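Local atomic coordinates of TCR beta chain (Gallus gallus, PDB entry 6LIR), a protein that pairs with the TCR alpha chain to form the chicken alpha-beta T-cell receptor, which probably recognises peptide antigens presented by MHC molecules. Residues L33-K38 with H82-F87; T138-A143 with T182-I187. One frame throughout, in Å; residues are numbered along the deposited sequence.

How the contacts relate
Contact 1 (33-38 with 82-87) and contact 2 (138-143 with 182-187) belong to the variable and constant immunoglobulin domains, with centres about 28 Å apart on opposite sides of the chain's centre. Both join antiparallel strands, but no strand is common to them. Contact 1 is partly buried: pairing stops where the first strand runs into a turn, and a glutamine side chain takes over from the backbone. Contact 2 is buried throughout and keeps five successive pairs. Its chemistry divides by face, with Leu139, Leu185 and the disulfide cysteine turned into the domain, and Val140, Leu142, the threonines and the arginines turned to the alpha chain. Contact 1 instead combines aromatic packing with hydrogen bonds from a glutamine side-chain amide.

Contact 1. Residues L33-K38 with H82-F87; sequences LQQPGK and HSAIYF
Leu33 lays CD1 over one face of the Tyr86 ring, 3.5 Å from CE2, where strands 28-34 and 84-91 pair antiparallel in a sheet of the immunoglobulin V domain. The Leu33 CG stands anti to the backbone N (chi1 -171°), which carries CD1 to the ring. The same CD1 meets Ala84 CB at 3.5 Å. On the other face, Gln34 and Ile85 lie side by side, joined by backbone bonds Gln34 N to Ile85 O (2.9 Å) and Ile85 N to Gln34 O (3.1 Å). Gln34 crosses Phe87 obliquely, CB 4.0 Å from CE2 of that ring, with amide and ring planes 78° apart. Past the paired strands, Gln35 stretches across: its NE2 bonds Ser83 O at 3.0 Å, acceptor in the amide plane, while CG lies against Ala84 CB. Lys38 NZ, brought round by the type II turn, bonds Gln35 OE1 from above the carbonyl plane and helps fix the amide's rotation. An alanine at Gln35 is likely to cost Ser83 O and Lys38 NZ this shared partner and take the CG packing off Ala84 CB. Within 82-87 a tyrosine corner forms: Tyr86 OH donates to a lone pair of His82 O, at 2.5 Å.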
loop_
_atom_site.group_PDB
_atom_site.type_symbol
_atom_site.label_atom_id
_atom_site.label_comp_id
_atom_site.label_asym_id
_atom_site.label_seq_id
_atom_site.Cartn_x
_atom_site.Cartn_y
_atom_site.Cartn_z
ATOM N N LEU B 33 -3.535 -10.889 11.902
ATOM C CA LEU B 33 -2.367 -10.065 12.168
ATOM C C LEU B 33 -1.417 -10.166 10.987
ATOM O O LEU B 33 -1.077 -11.272 10.552
ATOM C CB LEU B 33 -1.662 -10.519 13.448
ATOM C CG LEU B 33 -0.545 -9.633 13.996
ATOM C CD1 LEU B 33 -1.082 -8.764 15.113
ATOM C CD2 LEU B 33 0.613 -10.484 14.491
ATOM N N GLN B 34 -1.003 -9.015 10.468
ATOM C CA GLN B 34 -0.016 -8.937 9.399
ATOM C C GLN B 34 1.205 -8.198 9.919
ATOM O O GLN B 34 1.113 -7.021 10.283
ATOM C CB GLN B 34 -0.581 -8.237 8.163
ATOM C CG GLN B 34 0.403 -8.192 6.993
ATOM C CD GLN B 34 -0.076 -7.320 5.853
ATOM O OE1 GLN B 34 -0.071 -6.092 5.949
ATOM N NE2 GLN B 34 -0.492 -7.953 4.763
ATOM N N GLN B 35 2.337 -8.886 9.960
ATOM C CA GLN B 35 3.609 -8.240 10.232
ATOM C C GLN B 35 4.577 -8.570 9.107
ATOM O O GLN B 35 4.428 -9.601 8.442
ATOM C CB GLN B 35 4.177 -8.695 11.585
ATOM C CG GLN B 35 3.289 -8.303 12.762
ATOM C CD GLN B 35 3.765 -8.867 14.087
ATOM O OE1 GLN B 35 4.060 -10.059 14.202
ATOM N NE2 GLN B 35 3.831 -8.012 15.101
ATOM N N PRO B 36 5.561 -7.686 8.845
ATOM C CA PRO B 36 6.508 -7.917 7.742
ATOM C C PRO B 36 7.057 -9.334 7.676
ATOM O O PRO B 36 7.680 -9.815 8.626
ATOM C CB PRO B 36 7.620 -6.901 8.025
ATOM C CG PRO B 36 6.909 -5.776 8.704
ATOM C CD PRO B 36 5.821 -6.409 9.536
ATOM N N GLY B 37 6.827 -10.005 6.550
ATOM C CA GLY B 37 7.341 -11.347 6.353
ATOM C C GLY B 37 6.774 -12.395 7.282
ATOM O O GLY B 37 7.429 -13.413 7.521
ATOM N N LYS B 38 5.565 -12.181 7.815
ATOM C CA LYS B 38 4.910 -13.183 8.650
ATOM C C LYS B 38 3.487 -13.467 8.182
ATOM O O LYS B 38 2.660 -13.920 8.981
ATOM C CB LYS B 38 4.904 -12.755 10.119
ATOM C CG LYS B 38 6.279 -12.460 10.701
ATOM C CD LYS B 38 6.228 -12.405 12.225
ATOM C CE LYS B 38 7.135 -11.313 12.773
ATOM N NZ LYS B 38 6.952 -11.125 14.242
ATOM N N HIS B 82 2.750 -5.929 20.031
ATOM C CA HIS B 82 1.438 -5.692 19.418
ATOM C C HIS B 82 1.481 -4.931 18.090
ATOM O O HIS B 82 0.501 -4.983 17.339
ATOM C CB HIS B 82 0.509 -5.001 20.415
ATOM C CG HIS B 82 0.005 -5.935 21.469
ATOM N ND1 HIS B 82 0.421 -5.866 22.780
ATOM C CD2 HIS B 82 -0.826 -7.003 21.396
ATOM C CE1 HIS B 82 -0.149 -6.834 23.473
ATOM N NE2 HIS B 82 -0.913 -7.538 22.658
ATOM N N SER B 83 2.565 -4.218 17.781
ATOM C CA SER B 83 2.557 -3.333 16.619
ATOM C C SER B 83 2.461 -4.136 15.327
ATOM O O SER B 83 3.270 -5.037 15.078
ATOM C CB SER B 83 3.811 -2.462 16.612
ATOM O OG SER B 83 3.939 -1.744 17.828
ATOM N N ALA B 84 1.479 -3.794 14.498
ATOM C CA ALA B 84 1.111 -4.622 13.357
ATOM C C ALA B 84 0.035 -3.899 12.556
ATOM O O ALA B 84 -0.472 -2.848 12.962
ATOM C CB ALA B 84 0.617 -6.001 13.787
ATOM N N ILE B 85 -0.310 -4.483 11.414
ATOM C CA ILE B 85 -1.534 -4.138 10.706
ATOM C C ILE B 85 -2.545 -5.237 10.989
ATOM O O ILE B 85 -2.255 -6.426 10.800
ATOM C CB ILE B 85 -1.295 -3.981 9.194
ATOM C CG1 ILE B 85 -0.193 -2.956 8.928
ATOM C CG2 ILE B 85 -2.583 -3.561 8.494
ATOM C CD1 ILE B 85 0.039 -2.677 7.453
ATOM N N TYR B 86 -3.723 -4.848 11.456
ATOM C CA TYR B 86 -4.753 -5.785 11.878
ATOM C C TYR B 86 -5.853 -5.788 10.832
ATOM O O TYR B 86 -6.323 -4.721 10.422
ATOM C CB TYR B 86 -5.330 -5.404 13.247
ATOM C CG TYR B 86 -4.380 -5.605 14.405
ATOM C CD1 TYR B 86 -3.318 -4.737 14.614
ATOM C CD2 TYR B 86 -4.547 -6.661 15.291
ATOM C CE1 TYR B 86 -2.446 -4.915 15.669
ATOM C CE2 TYR B 86 -3.679 -6.846 16.355
ATOM C CZ TYR B 86 -2.629 -5.968 16.535
ATOM O OH TYR B 86 -1.754 -6.141 17.584
ATOM N N PHE B 87 -6.258 -6.976 10.400
ATOM C CA PHE B 87 -7.297 -7.108 9.393
ATOM C C PHE B 87 -8.467 -7.874 9.984
ATOM O O PHE B 87 -8.291 -8.972 10.522
ATOM C CB PHE B 87 -6.772 -7.830 8.145
ATOM C CG PHE B 87 -5.900 -6.972 7.267
ATOM C CD1 PHE B 87 -6.465 -6.050 6.399
ATOM C CD2 PHE B 87 -4.518 -7.094 7.301
ATOM C CE1 PHE B 87 -5.668 -5.257 5.585
ATOM C CE2 PHE B 87 -3.714 -6.305 6.485
ATOM C CZ PHE B 87 -4.291 -5.387 5.629
#

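Contact 2. Residues T138-A143 with T182-I187; sequences TLVCLA and TSRLRI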
loop_
_atom_site.group_PDB
_atom_site.type_symbol
_atom_site.label_atom_id
_atom_site.label_comp_id
_atom_site.label_asym_id
_atom_site.label_seq_id
_atom_site.Cartn_x
_atom_site.Cartn_y
_atom_site.Cartn_z
ATOM N N THR B 138 4.180 17.624 -12.466
ATOM C CA THR B 138 4.245 16.721 -11.329
ATOM C C THR B 138 4.148 17.552 -10.058
ATOM O O THR B 138 4.973 18.443 -9.827
ATOM C CB THR B 138 5.533 15.897 -11.335
ATOM O OG1 THR B 138 5.641 15.168 -12.565
ATOM C CG2 THR B 138 5.539 14.913 -10.168
ATOM N N LEU B 139 3.154 17.245 -9.235
ATOM C CA LEU B 139 2.956 17.904 -7.954
ATOM C C LEU B 139 3.451 16.959 -6.871
ATOM O O LEU B 139 2.946 15.837 -6.745
ATOM C CB LEU B 139 1.484 18.250 -7.727
ATOM C CG LEU B 139 0.742 18.986 -8.841
ATOM C CD1 LEU B 139 -0.714 19.198 -8.444
ATOM C CD2 LEU B 139 1.414 20.309 -9.136
ATOM N N VAL B 140 4.448 17.395 -6.113
ATOM C CA VAL B 140 5.023 16.573 -5.062
ATOM C C VAL B 140 4.531 17.098 -3.725
ATOM O O VAL B 140 4.797 18.248 -3.354
ATOM C CB VAL B 140 6.555 16.570 -5.134
ATOM C CG1 VAL B 140 7.122 15.580 -4.136
ATOM C CG2 VAL B 140 7.007 16.230 -6.549
ATOM N N CYS B 141 3.814 16.251 -3.001
ATOM C CA CYS B 141 3.423 16.526 -1.631
ATOM C C CYS B 141 4.379 15.797 -0.704
ATOM O O CYS B 141 4.586 14.590 -0.853
ATOM C CB CYS B 141 1.984 16.074 -1.387
ATOM S SG CYS B 141 1.401 16.330 0.286
ATOM N N LEU B 142 4.943 16.518 0.257
ATOM C CA LEU B 142 5.877 15.931 1.206
ATOM C C LEU B 142 5.321 16.068 2.615
ATOM O O LEU B 142 5.024 17.179 3.067
ATOM C CB LEU B 142 7.252 16.598 1.109
ATOM C CG LEU B 142 8.260 16.238 2.206
ATOM C CD1 LEU B 142 8.721 14.791 2.084
ATOM C CD2 LEU B 142 9.458 17.181 2.185
ATOM N N ALA B 143 5.208 14.947 3.314
ATOM C CA ALA B 143 4.926 14.951 4.740
ATOM C C ALA B 143 6.210 14.562 5.452
ATOM O O ALA B 143 6.768 13.493 5.188
ATOM C CB ALA B 143 3.790 13.989 5.086
ATOM N N THR B 182 6.339 10.730 0.848
ATOM C CA THR B 182 6.208 11.529 -0.360
ATOM C C THR B 182 5.110 10.966 -1.248
ATOM O O THR B 182 4.981 9.749 -1.398
ATOM C CB THR B 182 7.539 11.573 -1.136
ATOM O OG1 THR B 182 8.572 12.091 -0.290
ATOM C CG2 THR B 182 7.424 12.450 -2.372
ATOM N N SER B 183 4.343 11.862 -1.866
ATOM C CA SER B 183 3.336 11.475 -2.841
ATOM C C SER B 183 3.412 12.421 -4.023
ATOM O O SER B 183 3.515 13.638 -3.846
ATOM C CB SER B 183 1.925 11.508 -2.243
ATOM O OG SER B 183 0.989 11.004 -3.178
ATOM N N ARG B 184 3.378 11.854 -5.222
ATOM C CA ARG B 184 3.438 12.615 -6.458
ATOM C C ARG B 184 2.132 12.439 -7.211
ATOM O O ARG B 184 1.640 11.315 -7.352
ATOM C CB ARG B 184 4.631 12.177 -7.313
ATOM C CG ARG B 184 5.968 12.600 -6.725
ATOM C CD ARG B 184 6.956 11.441 -6.638
ATOM N NE ARG B 184 6.440 10.332 -5.848
ATOM C CZ ARG B 184 7.155 9.633 -4.972
ATOM N NH1 ARG B 184 8.429 9.927 -4.751
ATOM N NH2 ARG B 184 6.587 8.640 -4.310
ATOM N N LEU B 185 1.553 13.551 -7.654
ATOM C CA LEU B 185 0.431 13.549 -8.585
ATOM C C LEU B 185 0.905 14.197 -9.879
ATOM O O LEU B 185 1.203 15.396 -9.904
ATOM C CB LEU B 185 -0.773 14.290 -8.004
ATOM C CG LEU B 185 -1.879 14.686 -8.990
ATOM C CD1 LEU B 185 -2.463 13.462 -9.691
ATOM C CD2 LEU B 185 -2.977 15.487 -8.291
ATOM N N ARG B 186 0.985 13.407 -10.945
ATOM C CA ARG B 186 1.386 13.907 -12.256
ATOM C C ARG B 186 0.150 14.104 -13.122
ATOM O O ARG B 186 -0.653 13.179 -13.283
ATOM C CB ARG B 186 2.373 12.958 -12.940
ATOM C CG ARG B 186 3.143 13.627 -14.085
ATOM C CD ARG B 186 4.305 12.786 -14.600
ATOM N NE ARG B 186 5.299 13.620 -15.284
ATOM C CZ ARG B 186 6.234 13.157 -16.110
ATOM N NH1 ARG B 186 6.310 11.860 -16.370
ATOM N NH2 ARG B 186 7.093 13.994 -16.680
ATOM N N ILE B 187 -0.016 15.316 -13.654
ATOM C CA ILE B 187 -1.183 15.658 -14.455
ATOM C C ILE B 187 -0.735 16.281 -15.771
ATOM O O ILE B 187 0.393 16.759 -15.909
ATOM C CB ILE B 187 -2.117 16.627 -13.706
ATOM C CG1 ILE B 187 -1.358 17.912 -13.375
ATOM C CG2 ILE B 187 -2.658 15.977 -12.436
ATOM C CD1 ILE B 187 -2.154 18.905 -12.575
#
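Val140 and Thr182 make the closest apolar approach, Val140 CG1 against Thr182 CG2 at 3.6 Å. Val140 also sends CG2 to the aliphatic part of Arg184, 3.8 Å from Arg184 CG, the two side chains lying alongside. Arg184 then bends at chi2 (129°) and chi3, which brings its guanidinium back so that Thr182 CG2 sits over one face, offset toward the rim. Arg186 runs extended past Thr138 OG1. This face meets the TCR alpha chain, whose Leu120 packs on Val140 and whose Asp135 salt-bridges Arg186; within the chain Asp169 takes the charge of Arg184, and Glu130 both salt-bridges Arg186 and is hydrogen-bonded to Thr138 OG1. The strands, 163° apart in direction, are neighbours in the four-stranded sheet of the C1-type immunoglobulin sandwich, held by paired bonds such as Leu139 N to Leu185 O and Cys141 N to Ser183 O, both 2.8 Å. On the opposite face the segments touch more loosely: Leu139 CD1 stays 4.3 Å from Leu185 CD2 and 4.4 Å from Ile187 CD1. Trp155 and Phe199 of the facing sheet pack against both leucines, Cys141 reaches that sheet through its disulfide to Cys201, and Ser183 OG bonds Thr168 OG1 and Trp155 NE1.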